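Local coordinates for protein Rv1989c (MbcT) (Mycobacterium tuberculosis, PDB 6FKG) that degrades NAD(+) by phosphorolysis as the toxin of a type II toxin-antitoxin system, killing the cell unless neutralised by the antitoxin MbcA, at residues A100-T105 with Q129-A134; Q11-R16 with W136-Q141. All coordinates share one frame; numbering follows the deposited sequence.

Contact 1 of 2, residues A100-T105 with Q129-A134; sequences AVLDLT and QAVGHA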
ATOM      1  N   ALA B 100      -8.891 -46.782   0.505  1.00 39.69           N
ATOM      2  CA  ALA B 100     -10.243 -46.232   0.568  1.00 46.04           C
ATOM      3  C   ALA B 100     -10.304 -44.968  -0.262  1.00 42.09           C
ATOM      4  O   ALA B 100      -9.860 -43.909   0.175  1.00 40.71           O
ATOM      5  CB  ALA B 100     -10.656 -45.948   2.025  1.00 43.71           C
ATOM      6  N   VAL B 101     -10.849 -45.075  -1.470  1.00 37.59           N
ATOM      7  CA  VAL B 101     -10.758 -43.978  -2.417  1.00 36.88           C
ATOM      8  C   VAL B 101     -12.120 -43.497  -2.902  1.00 39.02           C
ATOM      9  O   VAL B 101     -13.065 -44.277  -3.023  1.00 40.05           O
ATOM     10  CB  VAL B 101      -9.911 -44.379  -3.647  1.00 39.69           C
ATOM     11  CG1 VAL B 101      -8.503 -44.750  -3.218  1.00 37.09           C
ATOM     12  CG2 VAL B 101     -10.571 -45.545  -4.386  1.00 40.52           C
ATOM     13  N   LEU B 102     -12.216 -42.196  -3.156  1.00 34.25           N
ATOM     14  CA  LEU B 102     -13.351 -41.640  -3.874  1.00 36.67           C
ATOM     15  C   LEU B 102     -13.292 -42.108  -5.330  1.00 39.87           C
ATOM     16  O   LEU B 102     -12.327 -41.816  -6.036  1.00 36.15           O
ATOM     17  CB  LEU B 102     -13.336 -40.113  -3.803  1.00 32.94           C
ATOM     18  CG  LEU B 102     -14.495 -39.405  -4.515  1.00 35.41           C
ATOM     19  CD1 LEU B 102     -15.833 -39.699  -3.839  1.00 33.59           C
ATOM     20  CD2 LEU B 102     -14.214 -37.908  -4.533  1.00 35.48           C
ATOM     21  N   ASP B 103     -14.309 -42.839  -5.777  1.00 37.07           N
ATOM     22  CA  ASP B 103     -14.285 -43.407  -7.126  1.00 36.66           C
ATOM     23  C   ASP B 103     -14.917 -42.472  -8.144  1.00 42.50           C
ATOM     24  O   ASP B 103     -16.134 -42.390  -8.234  1.00 41.26           O
ATOM     25  CB  ASP B 103     -15.010 -44.756  -7.160  1.00 35.85           C
ATOM     26  CG  ASP B 103     -14.924 -45.435  -8.517  1.00 45.37           C
ATOM     27  OD1 ASP B 103     -14.222 -44.929  -9.423  1.00 38.40           O
ATOM     28  OD2 ASP B 103     -15.556 -46.491  -8.674  1.00 48.90           O
ATOM     29  N   LEU B 104     -14.084 -41.803  -8.936  1.00 36.59           N
ATOM     30  CA  LEU B 104     -14.584 -40.890  -9.960  1.00 34.71           C
ATOM     31  C   LEU B 104     -14.367 -41.453 -11.368  1.00 43.11           C
ATOM     32  O   LEU B 104     -14.300 -40.698 -12.338  1.00 39.56           O
ATOM     33  CB  LEU B 104     -13.899 -39.520  -9.836  1.00 32.27           C
ATOM     34  CG  LEU B 104     -14.089 -38.816  -8.490  1.00 34.05           C
ATOM     35  CD1 LEU B 104     -13.409 -37.435  -8.484  1.00 34.18           C
ATOM     36  CD2 LEU B 104     -15.565 -38.697  -8.142  1.00 40.39           C
ATOM     37  N   THR B 105     -14.261 -42.775 -11.482  1.00 41.05           N
ATOM     38  CA  THR B 105     -14.035 -43.385 -12.792  1.00 41.75           C
ATOM     39  C   THR B 105     -15.323 -43.495 -13.598  1.00 49.65           C
ATOM     40  O   THR B 105     -15.274 -43.703 -14.810  1.00 58.24           O
ATOM     41  CB  THR B 105     -13.377 -44.780 -12.670  1.00 38.39           C
ATOM     42  OG1 THR B 105     -14.226 -45.645 -11.912  1.00 39.94           O
ATOM     43  CG2 THR B 105     -12.002 -44.656 -11.976  1.00 38.79           C
ATOM     44  N   GLN B 129      -9.056 -29.767  -8.200  1.00 30.04           N
ATOM     45  CA  GLN B 129      -8.343 -29.504  -6.943  1.00 31.44           C
ATOM     46  C   GLN B 129      -9.299 -29.361  -5.766  1.00 31.23           C
ATOM     47  O   GLN B 129      -9.014 -29.831  -4.667  1.00 31.29           O
ATOM     48  CB  GLN B 129      -7.478 -28.251  -7.067  1.00 31.74           C
ATOM     49  CG  GLN B 129      -6.244 -28.460  -7.938  1.00 32.07           C
ATOM     50  CD  GLN B 129      -5.416 -27.200  -8.079  1.00 36.37           C
ATOM     51  OE1 GLN B 129      -5.956 -26.104  -8.228  1.00 35.90           O
ATOM     52  NE2 GLN B 129      -4.097 -27.345  -8.016  1.00 33.68           N
ATOM     53  N   ALA B 130     -10.437 -28.715  -5.991  1.00 32.51           N
ATOM     54  CA  ALA B 130     -11.424 -28.570  -4.929  1.00 32.46           C
ATOM     55  C   ALA B 130     -11.950 -29.936  -4.514  1.00 33.17           C
ATOM     56  O   ALA B 130     -12.165 -30.196  -3.328  1.00 32.67           O
ATOM     57  CB  ALA B 130     -12.564 -27.676  -5.372  1.00 33.81           C
ATOM     58  N   VAL B 131     -12.144 -30.813  -5.496  1.00 29.62           N
ATOM     59  CA  VAL B 131     -12.635 -32.155  -5.208  1.00 31.65           C
ATOM     60  C   VAL B 131     -11.585 -32.972  -4.435  1.00 33.27           C
ATOM     61  O   VAL B 131     -11.916 -33.633  -3.438  1.00 32.82           O
ATOM     62  CB  VAL B 131     -13.053 -32.888  -6.516  1.00 32.74           C
ATOM     63  CG1 VAL B 131     -13.346 -34.350  -6.247  1.00 37.83           C
ATOM     64  CG2 VAL B 131     -14.276 -32.207  -7.132  1.00 31.90           C
ATOM     65  N   GLY B 132     -10.329 -32.926  -4.874  1.00 28.82           N
ATOM     66  CA  GLY B 132      -9.259 -33.614  -4.151  1.00 29.94           C
ATOM     67  C   GLY B 132      -9.097 -33.050  -2.747  1.00 31.99           C
ATOM     68  O   GLY B 132      -8.900 -33.792  -1.783  1.00 30.55           O
ATOM     69  N   HIS B 133      -9.189 -31.731  -2.622  1.00 30.35           N
ATOM     70  CA  HIS B 133      -9.113 -31.088  -1.314  1.00 29.86           C
ATOM     71  C   HIS B 133     -10.189 -31.642  -0.380  1.00 35.71           C
ATOM     72  O   HIS B 133      -9.916 -31.997   0.763  1.00 31.16           O
ATOM     73  CB  HIS B 133      -9.270 -29.584  -1.460  1.00 32.00           C
ATOM     74  CG  HIS B 133      -9.095 -28.820  -0.183  1.00 35.33           C
ATOM     75  ND1 HIS B 133      -9.459 -27.496  -0.059  1.00 46.58           N
ATOM     76  CD2 HIS B 133      -8.566 -29.177   1.012  1.00 36.48           C
ATOM     77  CE1 HIS B 133      -9.179 -27.074   1.163  1.00 46.25           C
ATOM     78  NE2 HIS B 133      -8.643 -28.080   1.835  1.00 36.86           N
ATOM     79  N   ALA B 134     -11.417 -31.715  -0.873  1.00 31.03           N
ATOM     80  CA  ALA B 134     -12.531 -32.180  -0.045  1.00 33.78           C
ATOM     81  C   ALA B 134     -12.370 -33.650   0.350  1.00 34.24           C
ATOM     82  O   ALA B 134     -12.671 -34.023   1.481  1.00 33.57           O
ATOM     83  CB  ALA B 134     -13.855 -31.968  -0.773  1.00 34.62           C
TER
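V131 on helix 126-137 meets L102 of strand 89-103 and L104 just past its end, and the apolar touch is made by methyl groups alone. One branch of the valine does the work: CG1, held anti to the backbone N (chi1 171°), lies 3.8 Å from CD1 of L104 and 4.0 Å from CD2 of L102. The two leucines arrive differently. L104 runs out tip to tip with the valine, while L102 passes across it at about a right angle. The backbones stay well apart, 9.0 Å between the CA atoms of L102 and G132, and the side chains of L102, L104 and V131 fill the distance between strand and helix. I13 of helix 7-16 touches both L102 and V131, W48 touches L104, and P47 of an MbcA chain packs on V131.

Polar bonds lie within each segment or go to other parts of the fold, as from L104 O and T105 O to R110 NH1. Two bonds from T105 grip D103 OD1 and fix the rotation of the carboxylate: OG1 at 2.6 Å, met by the syn lone pair of OD1, and the backbone N at 3.0 Å, which comes from above the carboxylate plane and closes an Asx turn.

Strands 89-103 and 142-147 are parallel neighbours, and V131 packs the last helix of their connection back on the first strand: a beta-alpha-beta crossover within the RES domain.

Contact 2 of 2, residues Q11-R16 with W136-Q141; sequences QRIDAR and WFLHMQ
L138 lays its CD1 methyl over the side of helix 7-16, 3.7 Å from CG2 of I13 and equally close to D14 N, with CB of D14 a little farther at 4.0 Å. The leucine thus covers the step from one residue to the next on that helix, its chain running at a slant to I13. M140 comes in beside it. Extended beyond CG (chi2 177°, chi3 171°), the thioether carries CE to 3.6 Å from the backbone O of I13 and 3.8 Å from I13 CG2, with SD also against that methyl. I13 CG2 therefore has a methyl of each partner against it.

Both residues are presented by a Schellman motif that ends helix 126-137: H139, with positive phi, is its C-prime residue, and the bonds H139 N to W136 O (3.0 Å) and M140 N to A135 O close it. L138 and M140, the neighbours of H139 in sequence, both point their CB toward helix 7-16. H139 ND1 adds a weak bond to F137 O. V7 of an MbcA chain packs on both D14 and L138, and L102 of strand 89-103 touches M140.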
ATOM      1  N   GLN B  11     -20.466 -32.283   1.362  1.00 40.94           N
ATOM      2  CA  GLN B  11     -21.591 -33.162   1.659  1.00 47.12           C
ATOM      3  C   GLN B  11     -21.781 -34.187   0.550  1.00 45.12           C
ATOM      4  O   GLN B  11     -21.994 -35.374   0.814  1.00 46.73           O
ATOM      5  CB  GLN B  11     -22.880 -32.363   1.848  1.00 50.40           C
ATOM      6  CG  GLN B  11     -23.987 -33.144   2.543  1.00 57.86           C
ATOM      7  CD  GLN B  11     -23.796 -33.215   4.057  1.00 73.41           C
ATOM      8  OE1 GLN B  11     -22.919 -32.556   4.618  1.00 71.32           O
ATOM      9  NE2 GLN B  11     -24.631 -34.009   4.722  1.00 80.54           N
ATOM     10  N   ARG B  12     -21.697 -33.726  -0.693  1.00 42.53           N
ATOM     11  CA  ARG B  12     -21.900 -34.611  -1.834  1.00 44.34           C
ATOM     12  C   ARG B  12     -20.823 -35.680  -1.888  1.00 40.06           C
ATOM     13  O   ARG B  12     -21.114 -36.844  -2.147  1.00 43.48           O
ATOM     14  CB  ARG B  12     -21.920 -33.818  -3.139  1.00 43.48           C
ATOM     15  CG  ARG B  12     -23.167 -32.990  -3.325  1.00 53.46           C
ATOM     16  CD  ARG B  12     -24.403 -33.817  -3.035  1.00 64.31           C
ATOM     17  NE  ARG B  12     -25.541 -33.382  -3.832  1.00 80.00           N
ATOM     18  CZ  ARG B  12     -25.682 -33.628  -5.131  1.00 79.79           C
ATOM     19  NH1 ARG B  12     -24.749 -34.309  -5.788  1.00 73.86           N
ATOM     20  NH2 ARG B  12     -26.753 -33.189  -5.773  1.00 84.94           N
ATOM     21  N   ILE B  13     -19.577 -35.289  -1.645  1.00 36.60           N
ATOM     22  CA  ILE B  13     -18.482 -36.249  -1.692  1.00 38.45           C
ATOM     23  C   ILE B  13     -18.616 -37.271  -0.559  1.00 34.68           C
ATOM     24  O   ILE B  13     -18.434 -38.474  -0.770  1.00 40.53           O
ATOM     25  CB  ILE B  13     -17.118 -35.527  -1.647  1.00 37.86           C
ATOM     26  CG1 ILE B  13     -16.881 -34.830  -2.998  1.00 41.84           C
ATOM     27  CG2 ILE B  13     -15.988 -36.514  -1.344  1.00 35.97           C
ATOM     28  CD1 ILE B  13     -15.731 -33.868  -3.014  1.00 39.08           C
ATOM     29  N   ASP B  14     -18.955 -36.803   0.637  1.00 38.27           N
ATOM     30  CA  ASP B  14     -19.219 -37.716   1.754  1.00 40.32           C
ATOM     31  C   ASP B  14     -20.313 -38.727   1.406  1.00 42.18           C
ATOM     32  O   ASP B  14     -20.204 -39.913   1.734  1.00 42.73           O
ATOM     33  CB  ASP B  14     -19.623 -36.934   3.010  1.00 39.97           C
ATOM     34  CG  ASP B  14     -19.973 -37.846   4.181  1.00 42.61           C
ATOM     35  OD1 ASP B  14     -19.056 -38.272   4.907  1.00 53.00           O
ATOM     36  OD2 ASP B  14     -21.169 -38.141   4.376  1.00 52.55           O
ATOM     37  N   ALA B  15     -21.368 -38.249   0.745  1.00 40.68           N
ATOM     38  CA  ALA B  15     -22.478 -39.106   0.329  1.00 40.35           C
ATOM     39  C   ALA B  15     -22.017 -40.175  -0.651  1.00 46.03           C
ATOM     40  O   ALA B  15     -22.509 -41.300  -0.615  1.00 48.02           O
ATOM     41  CB  ALA B  15     -23.591 -38.272  -0.290  1.00 48.41           C
ATOM     42  N   ARG B  16     -21.082 -39.825  -1.534  1.00 38.46           N
ATOM     43  CA  ARG B  16     -20.515 -40.810  -2.460  1.00 47.27           C
ATOM     44  C   ARG B  16     -19.773 -41.898  -1.693  1.00 47.49           C
ATOM     45  O   ARG B  16     -19.832 -43.076  -2.047  1.00 47.06           O
ATOM     46  CB  ARG B  16     -19.551 -40.160  -3.457  1.00 47.22           C
ATOM     47  CG  ARG B  16     -20.138 -39.070  -4.335  1.00 50.85           C
ATOM     48  CD  ARG B  16     -21.163 -39.620  -5.300  1.00 54.11           C
ATOM     49  NE  ARG B  16     -20.647 -40.721  -6.115  1.00 51.45           N
ATOM     50  CZ  ARG B  16     -21.382 -41.380  -7.005  1.00 57.88           C
ATOM     51  NH1 ARG B  16     -22.648 -41.038  -7.191  1.00 53.39           N
ATOM     52  NH2 ARG B  16     -20.858 -42.378  -7.706  1.00 57.99           N
ATOM     53  N   TRP B 136      -9.615 -35.320   0.742  1.00 32.70           N
ATOM     54  CA  TRP B 136      -8.577 -35.345   1.771  1.00 30.52           C
ATOM     55  C   TRP B 136      -9.109 -34.827   3.096  1.00 33.63           C
ATOM     56  O   TRP B 136      -8.819 -35.374   4.168  1.00 30.50           O
ATOM     57  CB  TRP B 136      -7.377 -34.509   1.340  1.00 30.27           C
ATOM     58  CG  TRP B 136      -6.440 -34.182   2.487  1.00 31.25           C
ATOM     59  CD1 TRP B 136      -5.463 -34.992   3.008  1.00 30.03           C
ATOM     60  CD2 TRP B 136      -6.403 -32.965   3.245  1.00 32.13           C
ATOM     61  NE1 TRP B 136      -4.816 -34.343   4.051  1.00 33.95           N
ATOM     62  CE2 TRP B 136      -5.372 -33.098   4.206  1.00 34.06           C
ATOM     63  CE3 TRP B 136      -7.129 -31.763   3.192  1.00 29.90           C
ATOM     64  CZ2 TRP B 136      -5.053 -32.077   5.106  1.00 34.14           C
ATOM     65  CZ3 TRP B 136      -6.813 -30.749   4.096  1.00 34.36           C
ATOM     66  CH2 TRP B 136      -5.781 -30.913   5.035  1.00 33.24           C
ATOM     67  N   PHE B 137      -9.894 -33.762   3.013  1.00 33.36           N
ATOM     68  CA  PHE B 137     -10.494 -33.162   4.193  1.00 32.25           C
ATOM     69  C   PHE B 137     -11.379 -34.168   4.934  1.00 30.88           C
ATOM     70  O   PHE B 137     -11.414 -34.174   6.164  1.00 36.93           O
ATOM     71  CB  PHE B 137     -11.296 -31.922   3.798  1.00 31.81           C
ATOM     72  CG  PHE B 137     -11.946 -31.236   4.956  1.00 41.90           C
ATOM     73  CD1 PHE B 137     -11.205 -30.419   5.790  1.00 38.53           C
ATOM     74  CD2 PHE B 137     -13.295 -31.416   5.218  1.00 49.95           C
ATOM     75  CE1 PHE B 137     -11.796 -29.787   6.868  1.00 47.21           C
ATOM     76  CE2 PHE B 137     -13.889 -30.793   6.294  1.00 49.15           C
ATOM     77  CZ  PHE B 137     -13.137 -29.974   7.120  1.00 45.14           C
ATOM     78  N   LEU B 138     -12.063 -35.030   4.182  1.00 32.80           N
ATOM     79  CA  LEU B 138     -12.947 -36.059   4.739  1.00 36.83           C
ATOM     80  C   LEU B 138     -12.206 -37.333   5.155  1.00 41.23           C
ATOM     81  O   LEU B 138     -12.831 -38.342   5.476  1.00 36.32           O
ATOM     82  CB  LEU B 138     -14.043 -36.426   3.728  1.00 35.01           C
ATOM     83  CG  LEU B 138     -15.017 -35.285   3.442  1.00 37.33           C
ATOM     84  CD1 LEU B 138     -15.896 -35.606   2.229  1.00 39.41           C
ATOM     85  CD2 LEU B 138     -15.866 -35.008   4.680  1.00 41.51           C
ATOM     86  N   HIS B 139     -10.878 -37.265   5.137  1.00 32.76           N
ATOM     87  CA  HIS B 139     -10.001 -38.357   5.540  1.00 31.58           C
ATOM     88  C   HIS B 139     -10.079 -39.560   4.614  1.00 34.43           C
ATOM     89  O   HIS B 139      -9.814 -40.681   5.026  1.00 40.07           O
ATOM     90  CB  HIS B 139     -10.296 -38.782   6.989  1.00 39.68           C
ATOM     91  CG  HIS B 139      -9.779 -37.816   8.003  1.00 49.99           C
ATOM     92  ND1 HIS B 139     -10.340 -36.571   8.198  1.00 49.94           N
ATOM     93  CD2 HIS B 139      -8.736 -37.900   8.863  1.00 53.36           C
ATOM     94  CE1 HIS B 139      -9.669 -35.933   9.140  1.00 54.20           C
ATOM     95  NE2 HIS B 139      -8.693 -36.717   9.563  1.00 59.24           N
ATOM     96  N   MET B 140     -10.444 -39.333   3.358  1.00 34.97           N
ATOM     97  CA  MET B 140     -10.373 -40.398   2.372  1.00 39.37           C
ATOM     98  C   MET B 140      -8.907 -40.604   2.015  1.00 36.94           C
ATOM     99  O   MET B 140      -8.120 -39.674   2.105  1.00 37.77           O
ATOM    100  CB  MET B 140     -11.195 -40.055   1.132  1.00 37.56           C
ATOM    101  CG  MET B 140     -12.661 -39.917   1.424  1.00 45.76           C
ATOM    102  SD  MET B 140     -13.617 -39.428  -0.010  1.00 39.02           S
ATOM    103  CE  MET B 140     -15.295 -39.641   0.627  1.00 39.58           C
ATOM    104  N   GLN B 141      -8.543 -41.817   1.616  1.00 34.27           N
ATOM    105  CA  GLN B 141      -7.141 -42.128   1.399  1.00 32.78           C
ATOM    106  C   GLN B 141      -6.679 -41.696   0.009  1.00 33.74           C
ATOM    107  O   GLN B 141      -5.484 -41.580  -0.253  1.00 31.81           O
ATOM    108  CB  GLN B 141      -6.895 -43.620   1.606  1.00 37.61           C
ATOM    109  CG  GLN B 141      -7.041 -44.050   3.059  1.00 43.23           C
ATOM    110  CD  GLN B 141      -6.601 -45.472   3.275  1.00 45.33           C
ATOM    111  OE1 GLN B 141      -7.043 -46.381   2.574  1.00 41.48           O
ATOM    112  NE2 GLN B 141      -5.725 -45.679   4.249  1.00 50.25           N
TER

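How the contacts relate
The two contacts lie side by side, their centres about 7 Å apart, and share helix 126-137: contact 1 uses its middle, contact 2 its C-terminal end and the turn beyond. I13 of contact 2 joins them, its CD1 lying 3.5 Å from A134 CB and 3.8 Å from V131 O. R16 CB packs on L102 CD1 at 3.8 Å, bringing helix 7-16 against the strand as well. Farther along, A100 N probably hydrogen-bonds to Q141 OE1 (2.8 Å). MbcA chains pack on both contacts, on V131 in contact 1 and on D14 and L138 in contact 2, making this helical corner part of the toxin-antitoxin interface; its relation to the active site is not established.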